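Local coordinates for putative phosphoribosyltransferase (Neisseria gonorrhoeae, PDB 5VOG), which binds the guanosine alarmone ppGpp and probably acts as a glycosyltransferase of the phosphoribosyltransferase type, at residues E29-A34 with P150-I155; P62-T67 with Q87-V92; V133-I138 with W160-P165. All blocks are in the same frame, centred on the assembly; numbering follows the deposited sequence.

Interactions 2 and 3 are buried, whereas interaction 1 is only partly so, with a helix turn closing over the sheet near its surface. All three reach the same mixed sheet. Interactions 1 and 3 lie on neighbouring strands of it, 151-157 and 135-137, and touch directly, Gly154 N lying 2.9 Å from Val133 O in a probable hydrogen bond. Interaction 2 stands apart on strand 63-75, its centre about 24 Å from that of interaction 3. The chemistry follows the place: one aromatic ring and a surface lysine in interaction 1, a short antiparallel pairing with a subunit interface and a magnesium site in interaction 2, and polar recognition of guanine in interaction 3.

Interaction 1 (E29-A34 with P150-I155); sequences EKIRNA and PYFSGI
Lys30 reaches from the last turns of helix 17-33 to two successive carbonyl oxygens, those of Ser153 and Gly154, just where strand 151-157 turns a corner. With CG set anti to its own carbonyl carbon (chi1 -64°) and the chain extended beyond it, the ammonium group is carried across to the strand. NZ gives a hydrogen bond of 2.8 Å to Ser153 O, nearly in line with that C=O, and a second of 3.0 Å to Gly154 O, approaching above the carbonyl plane. Two bonds thus hold the ammonium group of an otherwise exposed lysine, and they tie the corner of the strand to the helix. The backbone takes part too: Lys30 O lies 3.7 Å from Phe152 CE1.

Ile31, the next residue, is buried and supplies a CH-pi contact. Its CG1 sits over one face of the Phe152 ring, 4.0 Å from the centroid and displaced toward the CG-CD2 side of the rim, the two side chains running obliquely to each other. The phenyl group is brought under it because Phe152 CG lies beside its own backbone N (chi1 -53°).

One turn on, Ala34 meets the same ring differently. Its methyl group CB comes up at the ring edge, near the ring plane, 3.5 Å from Phe152 CZ. Face and edge of one phenyl group are therefore met by Ile31 and Ala34.

Helix 29-33 and strand 151-153 run roughly antiparallel, 154° between their directions, with axes 9.0 Å apart at closest approach. This is helix-on-sheet packing of the alpha/beta phosphoribosyltransferase fold. Ile31 also rests on Ala132 of strand 129-133, which pairs with 151-157, while on the other sheet face Ser153 OG bonds Glu136 of strand 135-137 and Tyr151 OH bonds Asp108.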
loop_
_atom_site.group_PDB
_atom_site.type_symbol
_atom_site.label_atom_id
_atom_site.label_comp_id
_atom_site.label_asym_id
_atom_site.label_seq_id
_atom_site.Cartn_x
_atom_site.Cartn_y
_atom_site.Cartn_z
ATOM N N GLU A 29 6.135 5.150 17.611
ATOM C CA GLU A 29 6.348 5.595 18.985
ATOM C C GLU A 29 6.583 7.098 19.048
ATOM O O GLU A 29 6.099 7.770 19.969
ATOM C CB GLU A 29 7.519 4.836 19.612
ATOM C CG GLU A 29 7.848 5.249 21.044
ATOM C CD GLU A 29 6.830 4.754 22.059
ATOM O OE1 GLU A 29 5.850 4.087 21.661
ATOM O OE2 GLU A 29 7.018 5.029 23.265
ATOM N N LYS A 30 7.320 7.650 18.078
ATOM C CA LYS A 30 7.502 9.101 18.025
ATOM C C LYS A 30 6.164 9.815 17.881
ATOM O O LYS A 30 5.919 10.843 18.529
ATOM C CB LYS A 30 8.402 9.491 16.852
ATOM C CG LYS A 30 9.834 9.005 16.902
ATOM C CD LYS A 30 10.617 9.553 15.699
ATOM C CE LYS A 30 12.031 8.989 15.648
ATOM N NZ LYS A 30 12.867 9.605 14.574
ATOM N N ILE A 31 5.297 9.293 17.013
ATOM C CA ILE A 31 3.983 9.890 16.799
ATOM C C ILE A 31 3.160 9.825 18.078
ATOM O O ILE A 31 2.586 10.827 18.523
ATOM C CB ILE A 31 3.274 9.180 15.629
ATOM C CG1 ILE A 31 4.031 9.449 14.324
ATOM C CG2 ILE A 31 1.817 9.630 15.533
ATOM C CD1 ILE A 31 3.707 8.473 13.184
ATOM N N ARG A 32 3.112 8.647 18.702
ATOM C CA ARG A 32 2.315 8.479 19.913
ATOM C C ARG A 32 2.774 9.414 21.022
ATOM O O ARG A 32 1.950 9.903 21.802
ATOM C CB ARG A 32 2.383 7.024 20.381
ATOM N N ASN A 33 4.074 9.686 21.100
ATOM C CA ASN A 33 4.608 10.530 22.160
ATOM C C ASN A 33 4.329 12.013 21.947
ATOM O O ASN A 33 4.483 12.794 22.895
ATOM C CB ASN A 33 6.114 10.299 22.293
ATOM C CG ASN A 33 6.441 8.965 22.939
ATOM O OD1 ASN A 33 5.590 8.351 23.586
ATOM N ND2 ASN A 33 7.678 8.513 22.772
ATOM N N ALA A 34 3.916 12.416 20.744
ATOM C CA ALA A 34 3.619 13.817 20.472
ATOM C C ALA A 34 2.230 14.237 20.937
ATOM O O ALA A 34 1.945 15.438 20.969
ATOM C CB ALA A 34 3.771 14.110 18.980
ATOM N N PRO A 150 2.469 19.046 12.037
ATOM C CA PRO A 150 3.451 18.202 12.727
ATOM C C PRO A 150 4.164 17.292 11.740
ATOM O O PRO A 150 3.562 16.760 10.808
ATOM C CB PRO A 150 2.599 17.400 13.720
ATOM C CG PRO A 150 1.361 18.221 13.911
ATOM C CD PRO A 150 1.114 18.897 12.593
ATOM N N TYR A 151 5.461 17.118 11.952
ATOM C CA TYR A 151 6.315 16.352 11.058
ATOM C C TYR A 151 7.090 15.308 11.847
ATOM O O TYR A 151 7.680 15.609 12.892
ATOM C CB TYR A 151 7.281 17.281 10.308
ATOM C CG TYR A 151 8.306 16.585 9.431
ATOM C CD1 TYR A 151 8.151 16.537 8.052
ATOM C CD2 TYR A 151 9.450 16.009 9.981
ATOM C CE1 TYR A 151 9.091 15.908 7.248
ATOM C CE2 TYR A 151 10.387 15.376 9.191
ATOM C CZ TYR A 151 10.212 15.341 7.826
ATOM O OH TYR A 151 11.161 14.718 7.052
ATOM N N PHE A 152 7.120 14.086 11.313
ATOM C CA PHE A 152 7.858 12.983 11.910
ATOM C C PHE A 152 8.595 12.230 10.816
ATOM O O PHE A 152 8.028 11.952 9.760
ATOM C CB PHE A 152 6.927 12.009 12.649
ATOM C CG PHE A 152 6.024 12.675 13.649
ATOM C CD1 PHE A 152 6.424 12.835 14.968
ATOM C CD2 PHE A 152 4.776 13.138 13.268
ATOM C CE1 PHE A 152 5.592 13.458 15.892
ATOM C CE2 PHE A 152 3.936 13.754 14.181
ATOM C CZ PHE A 152 4.346 13.917 15.498
ATOM N N SER A 153 9.845 11.884 11.070
ATOM C CA SER A 153 10.554 10.976 10.188
ATOM C C SER A 153 11.070 9.792 10.989
ATOM O O SER A 153 11.423 9.920 12.162
ATOM C CB SER A 153 11.701 11.674 9.453
ATOM O OG SER A 153 12.660 12.194 10.360
ATOM N N GLY A 154 11.085 8.626 10.353
ATOM C CA GLY A 154 11.568 7.439 11.023
ATOM C C GLY A 154 13.029 7.547 11.405
ATOM O O GLY A 154 13.382 7.404 12.579
ATOM N N ILE A 155 13.886 7.777 10.412
ATOM C CA ILE A 155 15.288 8.106 10.630
ATOM C C ILE A 155 15.675 9.195 9.643
ATOM O O ILE A 155 15.094 9.313 8.561
ATOM C CB ILE A 155 16.227 6.892 10.463
ATOM C CG1 ILE A 155 16.002 6.228 9.101
ATOM C CG2 ILE A 155 16.037 5.891 11.595
ATOM C CD1 ILE A 155 17.060 5.215 8.743
#

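Interaction 2 (P62-T67 with Q87-V92); sequences PIYAVT and QWLDPV. With MG (magnesium ion), chain F.
Thr67 and Gln87 form an antiparallel hydrogen-bonded pair: Thr67 N donates to Gln87 O at 2.9 Å, and Gln87 N returns a bond of 3.2 Å to Thr67 O. Both bonds are nearly straight at the hydrogen. The touching parts, 64-67 and 87-89, run roughly antiparallel, 146° between their directions.

Val66 and Trp88 lie side by side. The indole is swung back toward the strand by chi1 of -154°, and Val66 CG1 rests over its six-membered ring, 3.9 Å from the centroid; Lys85 makes a cation-pi contact with the same indole. Leu89 crosses Tyr64 at about a right angle, a contact less certain than the others because it is described for one of two modelled conformers of the leucine.

The pairing closes off the base of the antiparallel hairpin formed by strands 63-75 and 78-85, which extends from the main sheet as in type I phosphoribosyltransferases. It also faces the dimer partner: Gln87 NE2 bonds Ala65 O of the second subunit, and the reciprocal bond is made in return. Within the chain, one water joins Thr67 OG1 to Gln87 OE1.

Farther along, Asp90 OD1 binds a magnesium ion at 2.1 Å alongside four waters. One of these waters also donates to Leu89 O, 2.5 Å from the water oxygen.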
loop_
_atom_site.group_PDB
_atom_site.type_symbol
_atom_site.label_atom_id
_atom_site.label_comp_id
_atom_site.label_asym_id
_atom_site.label_seq_id
_atom_site.Cartn_x
_atom_site.Cartn_y
_atom_site.Cartn_z
ATOM N N PRO A 62 -7.436 3.521 9.913
ATOM C CA PRO A 62 -7.590 3.165 8.494
ATOM C C PRO A 62 -6.671 3.963 7.583
ATOM O O PRO A 62 -6.328 5.118 7.863
ATOM C CB PRO A 62 -9.058 3.499 8.204
ATOM C CG PRO A 62 -9.439 4.505 9.265
ATOM C CD PRO A 62 -8.669 4.091 10.484
ATOM N N ILE A 63 -6.314 3.347 6.451
ATOM C CA ILE A 63 -5.443 3.956 5.452
ATOM C C ILE A 63 -6.292 4.379 4.262
ATOM O O ILE A 63 -6.780 3.534 3.504
ATOM C CB ILE A 63 -4.336 3.002 4.984
ATOM C CG1 ILE A 63 -3.525 2.451 6.156
ATOM C CG2 ILE A 63 -3.444 3.694 3.951
ATOM C CD1 ILE A 63 -2.740 1.207 5.750
ATOM N N TYR A 64 -6.435 5.683 4.068
ATOM C CA TYR A 64 -6.926 6.235 2.815
ATOM C C TYR A 64 -5.741 6.458 1.878
ATOM O O TYR A 64 -4.584 6.449 2.302
ATOM C CB TYR A 64 -7.693 7.540 3.071
ATOM C CG TYR A 64 -8.991 7.312 3.824
ATOM C CD1 TYR A 64 -10.204 7.240 3.146
ATOM C CD2 TYR A 64 -9.001 7.142 5.212
ATOM C CE1 TYR A 64 -11.397 7.008 3.828
ATOM C CE2 TYR A 64 -10.179 6.917 5.901
ATOM C CZ TYR A 64 -11.377 6.843 5.207
ATOM O OH TYR A 64 -12.548 6.615 5.898
ATOM N N ALA A 65 -6.028 6.650 0.588
ATOM C CA ALA A 65 -4.947 6.704 -0.391
ATOM C C ALA A 65 -5.140 7.822 -1.405
ATOM O O ALA A 65 -6.251 8.078 -1.874
ATOM C CB ALA A 65 -4.810 5.376 -1.141
ATOM N N VAL A 66 -4.035 8.487 -1.734
ATOM C CA VAL A 66 -3.917 9.333 -2.911
ATOM C C VAL A 66 -2.666 8.859 -3.633
ATOM O O VAL A 66 -1.807 8.204 -3.042
ATOM C CB VAL A 66 -3.816 10.841 -2.566
ATOM C CG1 VAL A 66 -5.027 11.292 -1.748
ATOM C CG2 VAL A 66 -2.510 11.138 -1.819
ATOM N N THR A 67 -2.565 9.173 -4.925
ATOM C CA THR A 67 -1.327 8.889 -5.642
ATOM C C THR A 67 -0.960 10.096 -6.489
ATOM O O THR A 67 -1.826 10.732 -7.100
ATOM C CB THR A 67 -1.417 7.622 -6.529
ATOM O OG1 THR A 67 -1.447 6.456 -5.701
ATOM C CG2 THR A 67 -0.201 7.508 -7.467
ATOM N N GLN A 87 -4.547 9.780 -8.489
ATOM C CA GLN A 87 -5.774 9.454 -7.778
ATOM C C GLN A 87 -5.876 10.365 -6.565
ATOM O O GLN A 87 -4.877 10.605 -5.881
ATOM C CB GLN A 87 -5.803 7.990 -7.319
ATOM C CG GLN A 87 -7.095 7.641 -6.578
ATOM C CD GLN A 87 -7.172 6.198 -6.140
ATOM O OE1 GLN A 87 -6.318 5.375 -6.502
ATOM N NE2 GLN A 87 -8.217 5.870 -5.372
ATOM N N TRP A 88 -7.078 10.863 -6.284
ATOM C CA TRP A 88 -7.248 11.753 -5.148
ATOM C C TRP A 88 -8.487 11.359 -4.360
ATOM O O TRP A 88 -9.284 10.511 -4.782
ATOM C CB TRP A 88 -7.321 13.222 -5.590
ATOM C CG TRP A 88 -6.891 14.155 -4.509
ATOM C CD1 TRP A 88 -7.688 14.968 -3.747
ATOM C CD2 TRP A 88 -5.559 14.333 -4.027
ATOM N NE1 TRP A 88 -6.924 15.654 -2.832
ATOM C CE2 TRP A 88 -5.613 15.284 -2.983
ATOM C CE3 TRP A 88 -4.322 13.792 -4.386
ATOM C CZ2 TRP A 88 -4.470 15.712 -2.296
ATOM C CZ3 TRP A 88 -3.186 14.210 -3.703
ATOM C CH2 TRP A 88 -3.271 15.161 -2.666
ATOM N N LEU A 89 -8.607 11.955 -3.171
ATOM C CA LEU A 89 -9.773 11.789 -2.303
ATOM C C LEU A 89 -10.781 12.856 -2.688
ATOM O O LEU A 89 -10.763 13.966 -2.158
ATOM C CB LEU A 89 -9.386 11.912 -0.835
ATOM C CG LEU A 89 -8.806 10.689 -0.148
ATOM C CD1 LEU A 89 -8.266 11.090 1.208
ATOM C CD2 LEU A 89 -9.865 9.615 -0.001
ATOM N N ASP A 90 -11.655 12.518 -3.633
ATOM C CA ASP A 90 -12.679 13.415 -4.169
ATOM C C ASP A 90 -14.054 12.786 -4.019
ATOM O O ASP A 90 -14.343 11.779 -4.693
ATOM C CB ASP A 90 -12.432 13.701 -5.651
ATOM C CG ASP A 90 -11.147 14.429 -5.898
ATOM O OD1 ASP A 90 -10.828 15.342 -5.113
ATOM O OD2 ASP A 90 -10.459 14.088 -6.885
ATOM N N PRO A 91 -14.930 13.301 -3.148
ATOM C CA PRO A 91 -14.653 14.264 -2.085
ATOM C C PRO A 91 -14.022 13.543 -0.908
ATOM O O PRO A 91 -14.000 12.310 -0.898
ATOM C CB PRO A 91 -16.042 14.784 -1.716
ATOM C CG PRO A 91 -16.926 13.609 -1.961
ATOM C CD PRO A 91 -16.359 12.942 -3.195
ATOM N N VAL A 92 -13.536 14.283 0.073
ATOM C CA VAL A 92 -13.144 13.634 1.328
ATOM C C VAL A 92 -14.391 13.071 2.002
ATOM O O VAL A 92 -15.403 13.790 2.125
ATOM C CB VAL A 92 -12.427 14.625 2.240
ATOM C CG1 VAL A 92 -12.184 13.999 3.604
ATOM C CG2 VAL A 92 -11.105 15.051 1.616
HETATM MG MG MG F . -11.206 17.297 -4.424
HETATM O O HOH W 1 -3.598 5.026 -5.670
HETATM O O HOH W 2 -10.792 16.496 -2.341
HETATM O O HOH W 3 -9.005 18.287 -4.174
HETATM O O HOH W 4 -13.452 16.733 -4.899
HETATM O O HOH W 5 -11.540 17.543 -6.417
#

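Interaction 3 (V133-I138 with W160-P165); sequences VLHEKI and WWINYP. With G4P (guanosine-5',3'-tetraphosphate), chain D.
His135 and Tyr164 join the two segments beside the guanine pocket of this type I phosphoribosyltransferase fold, where strand 161-163 with strand 12-14 probably forms the hood over the main sheet. Their link is a hydrogen bond of 2.9 Å between His135 ND1 and Tyr164 OH, almost perfectly straight, in which either could be donor. The rings meet rim to rim, planes 26° apart.

Apolar contacts fill in around it. Ile162 CD1 lies 3.8 Å from His135 CB, and Leu134 CD2 touches Tyr164 CE1.

Lys137 provides the charged part. Its chain, extended beyond CG, brings NZ to the ppGpp base, bonding O6 at 2.8 Å and N7 at 3.2 Å; a salt bridge to Asp109 gives the ammonium group a further partner. Trp161 lays its indole flat against one face of the base, with guanine N1 over the ring centre, 3.3 Å above its plane.

The backbone of Ile162 reads the Watson-Crick edge of the guanine. Its N donates to O6 over 2.8 Å, and Ile162 O accepts from two donors at once, N1 at 2.7 Å and N2 at 3.0 Å, the N1 bond being the straighter (160° against 136°).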
loop_
_atom_site.group_PDB
_atom_site.type_symbol
_atom_site.label_atom_id
_atom_site.label_comp_id
_atom_site.label_asym_id
_atom_site.label_seq_id
_atom_site.Cartn_x
_atom_site.Cartn_y
_atom_site.Cartn_z
ATOM N N VAL A 133 7.146 10.397 7.469
ATOM C CA VAL A 133 7.921 9.808 6.384
ATOM C C VAL A 133 8.890 8.794 6.967
ATOM O O VAL A 133 9.400 8.961 8.079
ATOM C CB VAL A 133 8.678 10.861 5.548
ATOM C CG1 VAL A 133 7.714 11.671 4.730
ATOM C CG2 VAL A 133 9.515 11.772 6.444
ATOM N N LEU A 134 9.121 7.719 6.216
ATOM C CA LEU A 134 10.043 6.686 6.670
ATOM C C LEU A 134 11.469 7.224 6.761
ATOM O O LEU A 134 12.125 7.105 7.808
ATOM C CB LEU A 134 9.957 5.486 5.722
ATOM C CG LEU A 134 11.039 4.404 5.775
ATOM C CD1 LEU A 134 11.064 3.698 7.122
ATOM C CD2 LEU A 134 10.793 3.393 4.654
ATOM N N HIS A 135 11.956 7.839 5.683
ATOM C CA HIS A 135 13.330 8.313 5.575
ATOM C C HIS A 135 13.350 9.793 5.243
ATOM O O HIS A 135 12.725 10.220 4.265
ATOM C CB HIS A 135 14.076 7.550 4.487
ATOM C CG HIS A 135 14.258 6.104 4.793
ATOM N ND1 HIS A 135 14.032 5.113 3.863
ATOM C CD2 HIS A 135 14.670 5.483 5.923
ATOM C CE1 HIS A 135 14.290 3.940 4.412
ATOM N NE2 HIS A 135 14.685 4.137 5.659
ATOM N N GLU A 136 14.102 10.563 6.033
ATOM C CA GLU A 136 14.305 11.990 5.804
ATOM C C GLU A 136 15.745 12.214 5.358
ATOM O O GLU A 136 16.675 12.067 6.157
ATOM C CB GLU A 136 14.003 12.792 7.067
ATOM C CG GLU A 136 14.327 14.266 6.921
ATOM C CD GLU A 136 14.137 15.045 8.209
ATOM O OE1 GLU A 136 13.812 14.441 9.256
ATOM O OE2 GLU A 136 14.316 16.278 8.170
ATOM N N LYS A 137 15.933 12.588 4.094
ATOM C CA LYS A 137 17.270 12.894 3.600
ATOM C C LYS A 137 17.676 14.311 3.985
ATOM O O LYS A 137 16.903 15.260 3.816
ATOM C CB LYS A 137 17.340 12.746 2.089
ATOM C CG LYS A 137 17.199 11.338 1.579
ATOM C CD LYS A 137 17.394 11.406 0.082
ATOM C CE LYS A 137 17.376 10.083 -0.569
ATOM N NZ LYS A 137 17.651 10.269 -2.016
ATOM N N ILE A 138 18.902 14.449 4.479
ATOM C CA ILE A 138 19.452 15.744 4.875
ATOM C C ILE A 138 20.082 16.378 3.639
ATOM O O ILE A 138 21.166 15.989 3.204
ATOM C CB ILE A 138 20.454 15.606 6.017
ATOM C CG1 ILE A 138 19.787 14.922 7.213
ATOM C CG2 ILE A 138 21.006 16.982 6.373
ATOM C CD1 ILE A 138 18.415 15.484 7.569
ATOM N N TRP A 160 22.054 10.133 0.302
ATOM C CA TRP A 160 22.446 8.918 -0.392
ATOM C C TRP A 160 21.250 8.378 -1.157
ATOM O O TRP A 160 20.098 8.655 -0.815
ATOM C CB TRP A 160 22.929 7.840 0.582
ATOM C CG TRP A 160 24.176 8.172 1.348
ATOM C CD1 TRP A 160 24.958 9.282 1.223
ATOM C CD2 TRP A 160 24.778 7.365 2.361
ATOM N NE1 TRP A 160 26.016 9.213 2.103
ATOM C CE2 TRP A 160 25.926 8.045 2.813
ATOM C CE3 TRP A 160 24.459 6.127 2.929
ATOM C CZ2 TRP A 160 26.753 7.529 3.805
ATOM C CZ3 TRP A 160 25.283 5.618 3.918
ATOM C CH2 TRP A 160 26.414 6.318 4.344
ATOM N N TRP A 161 21.520 7.571 -2.178
ATOM C CA TRP A 161 20.430 6.899 -2.869
ATOM C C TRP A 161 20.009 5.673 -2.072
ATOM O O TRP A 161 20.825 4.782 -1.805
ATOM C CB TRP A 161 20.819 6.501 -4.286
ATOM C CG TRP A 161 19.607 6.038 -5.028
ATOM C CD1 TRP A 161 19.260 4.751 -5.329
ATOM C CD2 TRP A 161 18.550 6.866 -5.517
ATOM N NE1 TRP A 161 18.056 4.732 -5.994
ATOM C CE2 TRP A 161 17.599 6.018 -6.122
ATOM C CE3 TRP A 161 18.317 8.247 -5.510
ATOM C CZ2 TRP A 161 16.436 6.506 -6.722
ATOM C CZ3 TRP A 161 17.159 8.730 -6.104
ATOM C CH2 TRP A 161 16.235 7.861 -6.700
ATOM N N ILE A 162 18.739 5.628 -1.697
ATOM C CA ILE A 162 18.194 4.531 -0.908
ATOM C C ILE A 162 17.603 3.495 -1.848
ATOM O O ILE A 162 16.760 3.820 -2.695
ATOM C CB ILE A 162 17.136 5.040 0.082
ATOM C CG1 ILE A 162 17.750 6.063 1.041
ATOM C CG2 ILE A 162 16.505 3.875 0.832
ATOM C CD1 ILE A 162 16.702 6.851 1.836
ATOM N N ASN A 163 18.040 2.248 -1.700
ATOM C CA ASN A 163 17.493 1.133 -2.469
ATOM C C ASN A 163 16.514 0.372 -1.587
ATOM O O ASN A 163 16.911 -0.222 -0.579
ATOM C CB ASN A 163 18.617 0.233 -2.968
ATOM C CG ASN A 163 19.533 0.954 -3.918
ATOM O OD1 ASN A 163 19.223 1.091 -5.095
ATOM N ND2 ASN A 163 20.652 1.463 -3.403
ATOM N N TYR A 164 15.218 0.413 -1.960
ATOM C CA TYR A 164 14.144 -0.206 -1.198
ATOM C C TYR A 164 13.973 -1.667 -1.587
ATOM O O TYR A 164 14.136 -2.027 -2.755
ATOM C CB TYR A 164 12.828 0.546 -1.419
ATOM C CG TYR A 164 12.872 1.895 -0.749
ATOM C CD1 TYR A 164 12.755 1.996 0.626
ATOM C CD2 TYR A 164 13.101 3.059 -1.480
ATOM C CE1 TYR A 164 12.829 3.223 1.264
ATOM C CE2 TYR A 164 13.179 4.294 -0.855
ATOM C CZ TYR A 164 13.051 4.365 0.523
ATOM O OH TYR A 164 13.141 5.586 1.168
ATOM N N PRO A 165 13.624 -2.514 -0.620
ATOM C CA PRO A 165 13.449 -3.939 -0.937
ATOM C C PRO A 165 12.300 -4.190 -1.899
ATOM O O PRO A 165 12.315 -5.191 -2.630
ATOM C CB PRO A 165 13.198 -4.574 0.438
ATOM C CG PRO A 165 12.614 -3.457 1.271
ATOM C CD PRO A 165 13.302 -2.201 0.786
HETATM P PB G4P D . 9.110 14.220 -1.363
HETATM O O1B G4P D . 8.214 15.321 -1.635
HETATM O O2B G4P D . 10.500 14.622 -0.822
HETATM O O3B G4P D . 8.445 13.189 -0.397
HETATM O O3A G4P D . 9.340 13.339 -2.672
HETATM P PA G4P D . 9.884 13.734 -4.112
HETATM O O1A G4P D . 8.876 14.502 -4.875
HETATM O O2A G4P D . 11.221 14.417 -3.976
HETATM O "O5'" G4P D . 10.156 12.268 -4.722
HETATM C "C5'" G4P D . 10.142 12.001 -6.138
HETATM C "C4'" G4P D . 10.450 10.541 -6.341
HETATM O "O4'" G4P D . 11.830 10.280 -6.031
HETATM C "C3'" G4P D . 9.628 9.588 -5.467
HETATM O "O3'" G4P D . 8.908 8.680 -6.328
HETATM C "C2'" G4P D . 10.650 8.834 -4.611
HETATM O "O2'" G4P D . 10.326 7.461 -4.400
HETATM C "C1'" G4P D . 11.920 9.001 -5.443
HETATM N N9 G4P D . 13.128 8.977 -4.617
HETATM C C8 G4P D . 13.735 10.048 -4.015
HETATM N N7 G4P D . 14.798 9.713 -3.322
HETATM C C5 G4P D . 14.892 8.338 -3.478
HETATM C C6 G4P D . 15.844 7.394 -2.980
HETATM O O6 G4P D . 16.827 7.621 -2.268
HETATM N N1 G4P D . 15.570 6.107 -3.398
HETATM C C2 G4P D . 14.514 5.744 -4.194
HETATM N N2 G4P D . 14.414 4.451 -4.517
HETATM N N3 G4P D . 13.621 6.610 -4.664
HETATM C C4 G4P D . 13.867 7.876 -4.274
HETATM P PC G4P D . 7.520 9.049 -6.988
HETATM O O1C G4P D . 7.715 9.865 -8.218
HETATM O O2C G4P D . 6.735 9.725 -5.896
HETATM O O3C G4P D . 6.843 7.643 -7.309
HETATM P PD G4P D . 6.288 6.445 -6.414
HETATM O O1D G4P D . 6.125 6.996 -5.037
HETATM O O2D G4P D . 4.943 6.042 -7.063
HETATM O O3D G4P D . 7.303 5.340 -6.548
#